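Local coordinates for tellurite resistance protein of COG3793 (Nostoc punctiforme, PDB 2OU3) that is of undetermined function but, as a TerB-like protein that binds zinc and an indole aldehyde in the crystal, is probably linked to tellurite resistance, at residues S11-I14 with N15-G19; D77-L80 with E81-I84; E137-Y140 with Y141-A145. All coordinates share one frame; numbering follows the deposited sequence. Where two conformers were deposited one is given.

How the contacts relate
Contact 1 is the C-terminal end of helix 4-18, contact 2 the start of the short helix 80-84, and contact 3 the middle of the long helix 130-154. No two of them touch: contacts 1 and 3 approach to about 7 Å between nearest atoms, contacts 1 and 2 to about 13 Å, and contacts 2 and 3 to about 14 Å. Contacts 2 and 3 lie on opposite sides of the chain's centre. Contact 1 reaches the indole-3-carbaldehyde pocket through Phe18, whereas the side chain of Ile84 in contact 2 is about 9 Å from a bound copy. The side chain of Tyr140 in contact 3 is about 9 Å from a zinc ion. Contacts 1 and 3 both meet the second subunit.

Contact 1 of 3, residues S11-I14 with N15-G19; sequences SWII and NWFFG. With I3A (1H-indole-3-carbaldehyde), chain E.
Trp12 and Trp16, one turn apart on helix 4-18, run their indoles alongside each other. The planes differ by 4° but are offset, the six-membered ring of Trp12 and the five-membered ring of Trp16 having centroids 5.1 Å apart, so little of one sits over the other. What lies over the Trp12 face is the methylene of Trp16, a CH-pi contact with CB 4.1 Å from the centroid of the six-membered ring. Both indoles have CG anti to the backbone N (chi1 -174° and 177°), which sends them out in step. Next to them Ile13 packs along Phe17, and Ile14 CD1 touches Phe18 CD2 at 4.0 Å. Phe18 offers a face to the ligand, with C2 of the indole-3-carbaldehyde 3.3 Å above the Phe18 ring plane and over its centre, while Phe17 CB lies over the opposite face. Backbone bonds from residues 15-18 to the carbonyls four earlier hold this spacing. A water donates to both Trp12 O and Asn15 OD1, and Asn15 ND2 hydrogen-bonds to Phe20 O. Gly19, the first residue past the helix, has positive phi, and its N bonds to Asn15 O. Trp12 also meets Trp53 of the second subunit edge-to-face. The aromatic groups thus supply the apolar part of both dimer interface and indole pocket, while carbonyls of Asn15, Trp16 and Phe17 accept arginines of the second subunit and Ser29 and Asp96 hydrogen-bond the ligand.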
ATOM      1  N   SER A  11      -7.618  -5.405  -7.074  1.00 16.52           N
ATOM      2  CA  SER A  11      -7.552  -6.642  -6.300  1.00 16.08           C
ATOM      3  C   SER A  11      -6.264  -6.696  -5.479  1.00 15.25           C
ATOM      4  O   SER A  11      -6.269  -7.113  -4.316  1.00 14.62           O
ATOM      5  CB  SER A  11      -7.569  -7.862  -7.231  1.00 16.61           C
ATOM      6  OG  SER A  11      -8.764  -7.937  -7.957  1.00 24.22           O
ATOM      7  N   TRP A  12      -5.154  -6.296  -6.111  1.00 15.45           N
ATOM      8  CA  TRP A  12      -3.850  -6.390  -5.470  1.00 15.69           C
ATOM      9  C   TRP A  12      -3.813  -5.467  -4.273  1.00 14.19           C
ATOM     10  O   TRP A  12      -3.455  -5.884  -3.175  1.00 14.79           O
ATOM     11  CB  TRP A  12      -2.705  -6.038  -6.444  1.00 14.30           C
ATOM     12  CG  TRP A  12      -1.329  -6.264  -5.849  1.00 14.10           C
ATOM     13  CD1 TRP A  12      -0.560  -7.348  -6.028  1.00 16.15           C
ATOM     14  CD2 TRP A  12      -0.600  -5.401  -4.993  1.00 17.15           C
ATOM     15  NE1 TRP A  12       0.606  -7.235  -5.339  1.00 16.59           N
ATOM     16  CE2 TRP A  12       0.608  -6.057  -4.672  1.00 15.17           C
ATOM     17  CE3 TRP A  12      -0.839  -4.149  -4.459  1.00 13.27           C
ATOM     18  CZ2 TRP A  12       1.582  -5.486  -3.865  1.00 18.54           C
ATOM     19  CZ3 TRP A  12       0.116  -3.583  -3.663  1.00 14.84           C
ATOM     20  CH2 TRP A  12       1.296  -4.269  -3.337  1.00 15.46           C
ATOM     21  N   ILE A  13      -4.208  -4.210  -4.467  1.00 13.92           N
ATOM     22  CA  ILE A  13      -4.124  -3.229  -3.400  0.50 14.55           C
ATOM     23  C   ILE A  13      -5.130  -3.499  -2.272  1.00 14.10           C
ATOM     24  O   ILE A  13      -4.833  -3.286  -1.084  1.00 14.22           O
ATOM     25  CB  ILE A  13      -4.260  -1.782  -3.983  0.50 15.80           C
ATOM     26  CG1 ILE A  13      -3.598  -0.759  -3.064  0.50 19.31           C
ATOM     27  CG2 ILE A  13      -5.721  -1.422  -4.284  0.50 16.47           C
ATOM     28  CD1 ILE A  13      -2.226  -1.187  -2.530  0.50 21.64           C
ATOM     29  N   ILE A  14      -6.325  -3.961  -2.631  1.00 14.99           N
ATOM     30  CA  ILE A  14      -7.316  -4.338  -1.620  1.00 14.17           C
ATOM     31  C   ILE A  14      -6.786  -5.505  -0.811  1.00 14.47           C
ATOM     32  O   ILE A  14      -6.830  -5.493   0.431  1.00 16.07           O
ATOM     33  CB  ILE A  14      -8.660  -4.690  -2.265  1.00 16.61           C
ATOM     34  CG1 ILE A  14      -9.370  -3.424  -2.666  1.00 15.43           C
ATOM     35  CG2 ILE A  14      -9.504  -5.493  -1.288  1.00 18.95           C
ATOM     36  CD1 ILE A  14      -9.869  -2.557  -1.443  1.00 16.66           C
ATOM     37  N   ASN A  15      -6.213  -6.491  -1.494  1.00 13.26           N
ATOM     38  CA  ASN A  15      -5.587  -7.608  -0.762  1.00 13.20           C
ATOM     39  C   ASN A  15      -4.398  -7.150   0.113  1.00 14.36           C
ATOM     40  O   ASN A  15      -4.215  -7.619   1.250  1.00 15.45           O
ATOM     41  CB  ASN A  15      -5.181  -8.732  -1.702  1.00 13.57           C
ATOM     42  CG  ASN A  15      -4.569  -9.892  -0.971  1.00 19.26           C
ATOM     43  OD1 ASN A  15      -3.338  -9.979  -0.833  1.00 17.63           O
ATOM     44  ND2 ASN A  15      -5.414 -10.761  -0.438  1.00 16.10           N
ATOM     45  N   TRP A  16      -3.596  -6.231  -0.422  1.00 15.92           N
ATOM     46  CA  TRP A  16      -2.445  -5.749   0.278  1.00 14.58           C
ATOM     47  C   TRP A  16      -2.834  -5.123   1.635  1.00 14.72           C
ATOM     48  O   TRP A  16      -2.254  -5.459   2.675  1.00 13.94           O
ATOM     49  CB  TRP A  16      -1.648  -4.748  -0.569  1.00 13.99           C
ATOM     50  CG  TRP A  16      -0.489  -4.173   0.176  1.00 14.53           C
ATOM     51  CD1 TRP A  16      -0.437  -2.933   0.806  1.00 17.13           C
ATOM     52  CD2 TRP A  16       0.757  -4.810   0.469  1.00 12.56           C
ATOM     53  NE1 TRP A  16       0.776  -2.779   1.421  1.00 16.38           N
ATOM     54  CE2 TRP A  16       1.521  -3.911   1.240  1.00 18.34           C
ATOM     55  CE3 TRP A  16       1.309  -6.054   0.155  1.00 16.06           C
ATOM     56  CZ2 TRP A  16       2.798  -4.229   1.698  1.00 17.39           C
ATOM     57  CZ3 TRP A  16       2.570  -6.356   0.595  1.00 22.14           C
ATOM     58  CH2 TRP A  16       3.315  -5.439   1.335  1.00 20.72           C
ATOM     59  N   PHE A  17      -3.794  -4.211   1.627  1.00 14.73           N
ATOM     60  CA  PHE A  17      -4.107  -3.477   2.850  1.00 12.57           C
ATOM     61  C   PHE A  17      -5.079  -4.221   3.763  1.00 13.24           C
ATOM     62  O   PHE A  17      -5.046  -4.036   4.981  1.00 14.21           O
ATOM     63  CB  PHE A  17      -4.708  -2.120   2.503  1.00 13.95           C
ATOM     64  CG  PHE A  17      -3.685  -1.112   2.073  1.00 17.37           C
ATOM     65  CD1 PHE A  17      -2.720  -0.672   2.959  1.00 16.68           C
ATOM     66  CD2 PHE A  17      -3.697  -0.587   0.791  1.00 19.85           C
ATOM     67  CE1 PHE A  17      -1.787   0.285   2.581  1.00 19.89           C
ATOM     68  CE2 PHE A  17      -2.746   0.381   0.406  1.00 24.40           C
ATOM     69  CZ  PHE A  17      -1.801   0.798   1.299  1.00 16.41           C
ATOM     70  N   PHE A  18      -5.997  -4.978   3.186  1.00 12.75           N
ATOM     71  CA  PHE A  18      -7.088  -5.548   4.000  1.00 13.10           C
ATOM     72  C   PHE A  18      -7.136  -7.073   4.054  1.00 13.41           C
ATOM     73  O   PHE A  18      -7.881  -7.618   4.879  1.00 14.70           O
ATOM     74  CB  PHE A  18      -8.433  -4.988   3.559  1.00 12.02           C
ATOM     75  CG  PHE A  18      -8.450  -3.485   3.491  1.00 12.65           C
ATOM     76  CD1 PHE A  18      -8.419  -2.738   4.648  1.00 17.11           C
ATOM     77  CD2 PHE A  18      -8.337  -2.833   2.263  1.00 12.90           C
ATOM     78  CE1 PHE A  18      -8.368  -1.357   4.597  1.00 13.73           C
ATOM     79  CE2 PHE A  18      -8.314  -1.434   2.182  1.00 14.83           C
ATOM     80  CZ  PHE A  18      -8.295  -0.701   3.349  1.00 12.46           C
ATOM     81  N   GLY A  19      -6.372  -7.755   3.198  1.00 13.27           N
ATOM     82  CA  GLY A  19      -6.354  -9.218   3.154  1.00 14.33           C
ATOM     83  C   GLY A  19      -7.480  -9.855   2.357  1.00 14.69           C
ATOM     84  O   GLY A  19      -7.611 -11.099   2.303  1.00 13.64           O
TER
HETATM   85  O   I3A E 163     -13.630  -0.856   0.722  1.00 14.37           O
HETATM   86  C3' I3A E 163     -12.638  -0.896   1.447  1.00 13.87           C
HETATM   87  C3  I3A E 163     -12.749  -1.648   2.720  1.00  7.99           C
HETATM   88  C2  I3A E 163     -11.711  -1.832   3.593  1.00  8.30           C
HETATM   89  N   I3A E 163     -12.179  -2.594   4.639  1.00 11.03           N
HETATM   90  C8  I3A E 163     -13.481  -2.909   4.476  1.00 11.37           C
HETATM   91  C9  I3A E 163     -13.953  -2.324   3.215  1.00 10.31           C
HETATM   92  C4  I3A E 163     -15.268  -2.525   2.768  1.00 11.96           C
HETATM   93  C5  I3A E 163     -16.124  -3.250   3.563  1.00 11.86           C
HETATM   94  C6  I3A E 163     -15.695  -3.825   4.770  1.00 12.27           C
HETATM   95  C7  I3A E 163     -14.390  -3.652   5.204  1.00 11.93           C
HETATM   96  O   HOH W   1      -1.505  -8.207  -2.402  1.00 18.49           O

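Contact 2 of 3, residues D77-L80 with E81-I84; sequences DEAL and EEVI
Glu81 turns its CG between the backbone N and the carbonyl carbon (chi1 65°) and then bends at chi2 (-89°), so its carboxylate folds back over the start of the helix and Glu81 OE2 lies 3.7 Å from Ala79 CB. This residue is exposed and touches a crystal neighbour, so the lattice may influence its conformation. Glu82 instead places CG anti to the carbonyl carbon and extends beyond it. Its CG comes 3.9 Å from the same Ala79 methyl, which thus meets both acidic chains. The polar end of Glu82 reaches the incoming chain through a water, which donates to OE1 and accepts from Ala79 N. Ala79 holds the N-cap position of helix 80-84 without a capping side chain, and its carbonyl opens the helical bonding: Ala79 O accepts from Val83 N at 3.1 Å and, weakly, from Glu82 N. The following bond, Ile84 N to Leu80 O, also measures 3.1 Å. Acidic side chains beside a helix N-terminus would be expected to interact favourably with its dipole. On the buried side, Leu80 CD1 and Ile84 CG2 meet at 4.1 Å, and both side chains pack on helix 26-41. Val83 lies crosswise to Glu78, bringing Val83 CG2 to 3.7 Å from Glu78 OE1, while the carboxylate of Glu78 is held from outside by a hydrogen bond between Tyr74 OH and OE1 and a salt bridge between OE2 and Arg86.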
ATOM      1  N   ASP A  77     -21.235  13.820  10.224  1.00 26.60           N
ATOM      2  CA  ASP A  77     -21.935  14.176  11.445  1.00 28.97           C
ATOM      3  C   ASP A  77     -23.033  13.177  11.798  1.00 26.91           C
ATOM      4  O   ASP A  77     -23.876  13.462  12.651  1.00 25.82           O
ATOM      5  CB  ASP A  77     -22.559  15.580  11.298  1.00 30.70           C
ATOM      6  CG  ASP A  77     -21.515  16.680  11.070  1.00 36.24           C
ATOM      7  OD1 ASP A  77     -20.357  16.537  11.535  1.00 41.58           O
ATOM      8  OD2 ASP A  77     -21.876  17.699  10.433  1.00 50.00           O
ATOM      9  N   GLU A  78     -23.017  12.005  11.163  1.00 23.56           N
ATOM     10  CA  GLU A  78     -24.011  10.956  11.442  1.00 22.07           C
ATOM     11  C   GLU A  78     -23.563  10.076  12.608  1.00 20.16           C
ATOM     12  O   GLU A  78     -22.411  10.136  13.012  1.00 17.48           O
ATOM     13  CB  GLU A  78     -24.215  10.082  10.215  1.00 22.38           C
ATOM     14  CG  GLU A  78     -24.502  10.883   8.948  1.00 26.40           C
ATOM     15  CD  GLU A  78     -24.876   9.976   7.801  1.00 30.14           C
ATOM     16  OE1 GLU A  78     -23.966   9.369   7.181  1.00 27.54           O
ATOM     17  OE2 GLU A  78     -26.092   9.840   7.568  1.00 24.69           O
ATOM     18  N   ALA A  79     -24.474   9.267  13.155  1.00 17.76           N
ATOM     19  CA  ALA A  79     -24.112   8.372  14.246  1.00 17.68           C
ATOM     20  C   ALA A  79     -23.342   7.177  13.670  1.00 14.77           C
ATOM     21  O   ALA A  79     -23.787   6.539  12.718  1.00 16.51           O
ATOM     22  CB  ALA A  79     -25.353   7.925  15.023  1.00 17.87           C
ATOM     23  N   LEU A  80     -22.165   6.909  14.214  1.00 15.90           N
ATOM     24  CA  LEU A  80     -21.270   5.885  13.667  1.00 17.08           C
ATOM     25  C   LEU A  80     -21.953   4.515  13.608  1.00 15.42           C
ATOM     26  O   LEU A  80     -21.841   3.787  12.622  1.00 12.80           O
ATOM     27  CB  LEU A  80     -20.009   5.809  14.503  1.00 15.63           C
ATOM     28  CG  LEU A  80     -18.955   4.761  14.143  1.00 16.96           C
ATOM     29  CD1 LEU A  80     -18.443   4.846  12.721  1.00 15.42           C
ATOM     30  CD2 LEU A  80     -17.806   4.897  15.159  1.00 18.90           C
ATOM     31  N   GLU A  81     -22.693   4.172  14.652  1.00 15.63           N
ATOM     32  CA  GLU A  81     -23.403   2.877  14.652  1.00 16.75           C
ATOM     33  C   GLU A  81     -24.451   2.763  13.560  1.00 15.89           C
ATOM     34  O   GLU A  81     -24.747   1.674  13.074  1.00 15.17           O
ATOM     35  CB  GLU A  81     -24.058   2.617  16.014  1.00 17.59           C
ATOM     36  CG  GLU A  81     -25.190   3.594  16.405  1.00 23.76           C
ATOM     37  CD  GLU A  81     -24.706   4.853  17.148  1.00 31.61           C
ATOM     38  OE1 GLU A  81     -23.495   5.182  17.110  1.00 17.77           O
ATOM     39  OE2 GLU A  81     -25.573   5.519  17.759  1.00 31.32           O
ATOM     40  N   GLU A  82     -25.067   3.884  13.205  1.00 15.52           N
ATOM     41  CA  GLU A  82     -26.048   3.893  12.114  1.00 16.08           C
ATOM     42  C   GLU A  82     -25.368   3.758  10.751  1.00 12.97           C
ATOM     43  O   GLU A  82     -25.880   3.090   9.857  1.00 14.16           O
ATOM     44  CB  GLU A  82     -26.891   5.157  12.142  1.00 17.70           C
ATOM     45  CG  GLU A  82     -27.704   5.313  13.444  1.00 23.33           C
ATOM     46  CD  GLU A  82     -28.696   6.483  13.393  1.00 26.20           C
ATOM     47  OE1 GLU A  82     -28.822   7.133  12.324  1.00 40.16           O
ATOM     48  OE2 GLU A  82     -29.323   6.770  14.437  1.00 43.19           O
ATOM     49  N   VAL A  83     -24.220   4.385  10.596  1.00 12.32           N
ATOM     50  CA  VAL A  83     -23.498   4.289   9.350  1.00 13.22           C
ATOM     51  C   VAL A  83     -23.095   2.833   9.060  1.00 12.32           C
ATOM     52  O   VAL A  83     -23.347   2.314   7.960  1.00 14.08           O
ATOM     53  CB  VAL A  83     -22.304   5.259   9.338  1.00 10.72           C
ATOM     54  CG1 VAL A  83     -21.513   5.113   8.020  1.00 10.98           C
ATOM     55  CG2 VAL A  83     -22.809   6.687   9.475  1.00 13.31           C
ATOM     56  N   ILE A  84     -22.469   2.183  10.041  1.00 12.33           N
ATOM     57  CA  ILE A  84     -21.931   0.835   9.828  1.00 12.17           C
ATOM     58  C   ILE A  84     -23.035  -0.162   9.533  1.00 11.80           C
ATOM     59  O   ILE A  84     -22.841  -1.100   8.754  1.00 12.08           O
ATOM     60  CB  ILE A  84     -20.976   0.326  10.972  1.00 14.12           C
ATOM     61  CG1 ILE A  84     -21.749   0.023  12.277  1.00 17.90           C
ATOM     62  CG2 ILE A  84     -19.812   1.322  11.188  1.00 13.78           C
ATOM     63  CD1 ILE A  84     -20.994  -0.854  13.310  1.00 15.19           C
TER
HETATM   64  O   HOH W   2     -27.177   9.271  12.176  1.00 33.41           O

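Contact 3 of 3, residues E137-Y140 with Y141-A145; sequences EQLY and YYEAA
The middle of helix 130-154 carries a tyrosine pair in which adjacent residues, Tyr140 and Tyr141, meet edge-to-face. Their planes stand at 63° with centroids 5.0 Å apart, and the edge of Tyr140 is directed at the face of Tyr141: Tyr140 CD2 lies 3.8 Å above the Tyr141 ring, over its centre, and Tyr140 CE2 is 3.7 Å from Tyr141 CD1. The rings converge because Tyr140 CG lies beside its own carbonyl carbon (chi1 161°), leaning toward the next residue, whereas Tyr141 CG lies beside its backbone N (chi1 -77°), leaning back. Tyr140 CE1 also comes within 4.0 Å of Ala144 CB. Gln138 and Tyr142, one turn apart, run alongside each other, with Gln138 CG 3.4 Å from Tyr142 CE1, and the Tyr142 ring presents its edge in plane to Gln138 O. Leu139 crosses Glu143, bringing Leu139 CG to 3.7 Å from Glu143 OE2. The backbone beneath is regular, with four successive i to i+4 bonds from Tyr141 N to Glu137 O through Ala144 N to Tyr140 O. Polar ends are tied down outside the segments: Glu137 to Arg120, Tyr141 OH to Lys116, and Glu143 to Trp103 and, by a salt bridge, to Arg150 of the second subunit. Tyr140 also meets Trp103 edge-to-face. With neighbouring side chains directed to helix 94-106, helix 113-126 and the other subunit, the arrangement is that of a long amphipathic helix in an all-helical dimer.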
ATOM      1  N   GLU A 137      -3.357   0.962  18.148  1.00 15.31           N
ATOM      2  CA  GLU A 137      -2.481   2.138  18.205  1.00 16.24           C
ATOM      3  C   GLU A 137      -1.015   1.749  18.063  1.00 15.04           C
ATOM      4  O   GLU A 137      -0.254   2.395  17.344  1.00 18.09           O
ATOM      5  CB  GLU A 137      -2.659   2.935  19.484  1.00 16.64           C
ATOM      6  CG  GLU A 137      -4.032   3.535  19.603  1.00 27.45           C
ATOM      7  CD  GLU A 137      -4.086   4.774  20.486  1.00 35.79           C
ATOM      8  OE1 GLU A 137      -3.161   4.986  21.300  1.00 34.07           O
ATOM      9  OE2 GLU A 137      -5.079   5.537  20.356  1.00 45.39           O
ATOM     10  N   GLN A 138      -0.620   0.689  18.751  1.00 16.90           N
ATOM     11  CA  GLN A 138       0.743   0.206  18.685  1.00 19.55           C
ATOM     12  C   GLN A 138       1.093  -0.234  17.278  1.00 15.91           C
ATOM     13  O   GLN A 138       2.190   0.061  16.800  1.00 16.71           O
ATOM     14  CB  GLN A 138       0.961  -0.943  19.663  1.00 18.78           C
ATOM     15  CG  GLN A 138       2.367  -1.506  19.645  1.00 25.88           C
ATOM     16  CD  GLN A 138       2.540  -2.631  20.655  1.00 28.03           C
ATOM     17  OE1 GLN A 138       1.987  -3.726  20.489  1.00 40.56           O
ATOM     18  NE2 GLN A 138       3.312  -2.365  21.707  1.00 39.83           N
ATOM     19  N   LEU A 139       0.174  -0.954  16.645  1.00 17.29           N
ATOM     20  CA  LEU A 139       0.360  -1.389  15.281  1.00 17.86           C
ATOM     21  C   LEU A 139       0.602  -0.174  14.339  1.00 15.75           C
ATOM     22  O   LEU A 139       1.551  -0.179  13.556  1.00 14.34           O
ATOM     23  CB  LEU A 139      -0.827  -2.194  14.833  1.00 15.40           C
ATOM     24  CG  LEU A 139      -0.756  -2.704  13.394  1.00 21.51           C
ATOM     25  CD1 LEU A 139       0.338  -3.758  13.237  1.00 22.79           C
ATOM     26  CD2 LEU A 139      -2.110  -3.242  13.002  1.00 23.90           C
ATOM     27  N   TYR A 140      -0.243   0.848  14.454  1.00 15.46           N
ATOM     28  CA  TYR A 140      -0.022   2.125  13.779  1.00 14.32           C
ATOM     29  C   TYR A 140       1.427   2.622  13.993  1.00 15.55           C
ATOM     30  O   TYR A 140       2.153   2.967  13.032  1.00 14.02           O
ATOM     31  CB  TYR A 140      -1.020   3.200  14.243  1.00 13.62           C
ATOM     32  CG  TYR A 140      -0.480   4.554  13.899  1.00 16.37           C
ATOM     33  CD1 TYR A 140      -0.464   4.976  12.589  1.00 21.15           C
ATOM     34  CD2 TYR A 140       0.137   5.351  14.850  1.00 22.71           C
ATOM     35  CE1 TYR A 140       0.096   6.152  12.226  1.00 16.79           C
ATOM     36  CE2 TYR A 140       0.711   6.568  14.480  1.00 21.54           C
ATOM     37  CZ  TYR A 140       0.690   6.941  13.164  1.00 23.07           C
ATOM     38  OH  TYR A 140       1.248   8.111  12.740  1.00 21.86           O
ATOM     39  N   TYR A 141       1.856   2.725  15.245  1.00 16.07           N
ATOM     40  CA  TYR A 141       3.183   3.332  15.488  1.00 17.69           C
ATOM     41  C   TYR A 141       4.269   2.510  14.818  1.00 16.02           C
ATOM     42  O   TYR A 141       5.204   3.067  14.261  1.00 15.31           O
ATOM     43  CB  TYR A 141       3.496   3.520  16.971  1.00 21.70           C
ATOM     44  CG  TYR A 141       2.777   4.708  17.574  1.00 23.22           C
ATOM     45  CD1 TYR A 141       3.124   6.011  17.222  1.00 34.34           C
ATOM     46  CD2 TYR A 141       1.749   4.527  18.502  1.00 34.44           C
ATOM     47  CE1 TYR A 141       2.454   7.102  17.781  1.00 36.30           C
ATOM     48  CE2 TYR A 141       1.081   5.602  19.059  1.00 30.69           C
ATOM     49  CZ  TYR A 141       1.430   6.875  18.697  1.00 31.12           C
ATOM     50  OH  TYR A 141       0.762   7.917  19.272  1.00 40.27           O
ATOM     51  N   TYR A 142       4.147   1.192  14.921  1.00 17.18           N
ATOM     52  CA  TYR A 142       5.107   0.270  14.301  1.00 18.12           C
ATOM     53  C   TYR A 142       5.078   0.345  12.776  1.00 17.98           C
ATOM     54  O   TYR A 142       6.130   0.321  12.130  1.00 16.92           O
ATOM     55  CB  TYR A 142       4.823  -1.159  14.729  1.00 22.48           C
ATOM     56  CG  TYR A 142       5.497  -1.574  16.014  1.00 31.46           C
ATOM     57  CD1 TYR A 142       4.947  -1.240  17.246  1.00 44.49           C
ATOM     58  CD2 TYR A 142       6.680  -2.309  16.000  1.00 39.72           C
ATOM     59  CE1 TYR A 142       5.547  -1.615  18.448  1.00 41.91           C
ATOM     60  CE2 TYR A 142       7.291  -2.698  17.198  1.00 43.26           C
ATOM     61  CZ  TYR A 142       6.711  -2.339  18.416  1.00 42.86           C
ATOM     62  OH  TYR A 142       7.283  -2.707  19.611  1.00 44.57           O
ATOM     63  N   GLU A 143       3.880   0.409  12.200  1.00 16.42           N
ATOM     64  CA  GLU A 143       3.743   0.520  10.747  1.00 17.37           C
ATOM     65  C   GLU A 143       4.352   1.833  10.225  1.00 16.56           C
ATOM     66  O   GLU A 143       5.122   1.834   9.259  1.00 14.58           O
ATOM     67  CB  GLU A 143       2.290   0.403  10.341  1.00 17.62           C
ATOM     68  CG  GLU A 143       1.727  -0.998  10.371  1.00 22.97           C
ATOM     69  CD  GLU A 143       0.193  -1.058  10.038  1.00 25.45           C
ATOM     70  OE1 GLU A 143      -0.540  -0.032  10.112  1.00 27.78           O
ATOM     71  OE2 GLU A 143      -0.296  -2.179   9.793  1.00 29.26           O
ATOM     72  N   ALA A 144       4.060   2.925  10.920  1.00 14.69           N
ATOM     73  CA  ALA A 144       4.563   4.252  10.561  1.00 15.24           C
ATOM     74  C   ALA A 144       6.084   4.278  10.650  1.00 14.94           C
ATOM     75  O   ALA A 144       6.761   4.744   9.748  1.00 15.04           O
ATOM     76  CB  ALA A 144       3.931   5.307  11.467  1.00 10.65           C
ATOM     77  N   ALA A 145       6.615   3.717  11.733  1.00 14.60           N
ATOM     78  CA  ALA A 145       8.066   3.643  11.948  1.00 15.70           C
ATOM     79  C   ALA A 145       8.805   2.786  10.910  1.00 15.19           C
ATOM     80  O   ALA A 145       9.891   3.133  10.449  1.00 15.86           O
ATOM     81  CB  ALA A 145       8.346   3.133  13.371  1.00 16.96           C
TER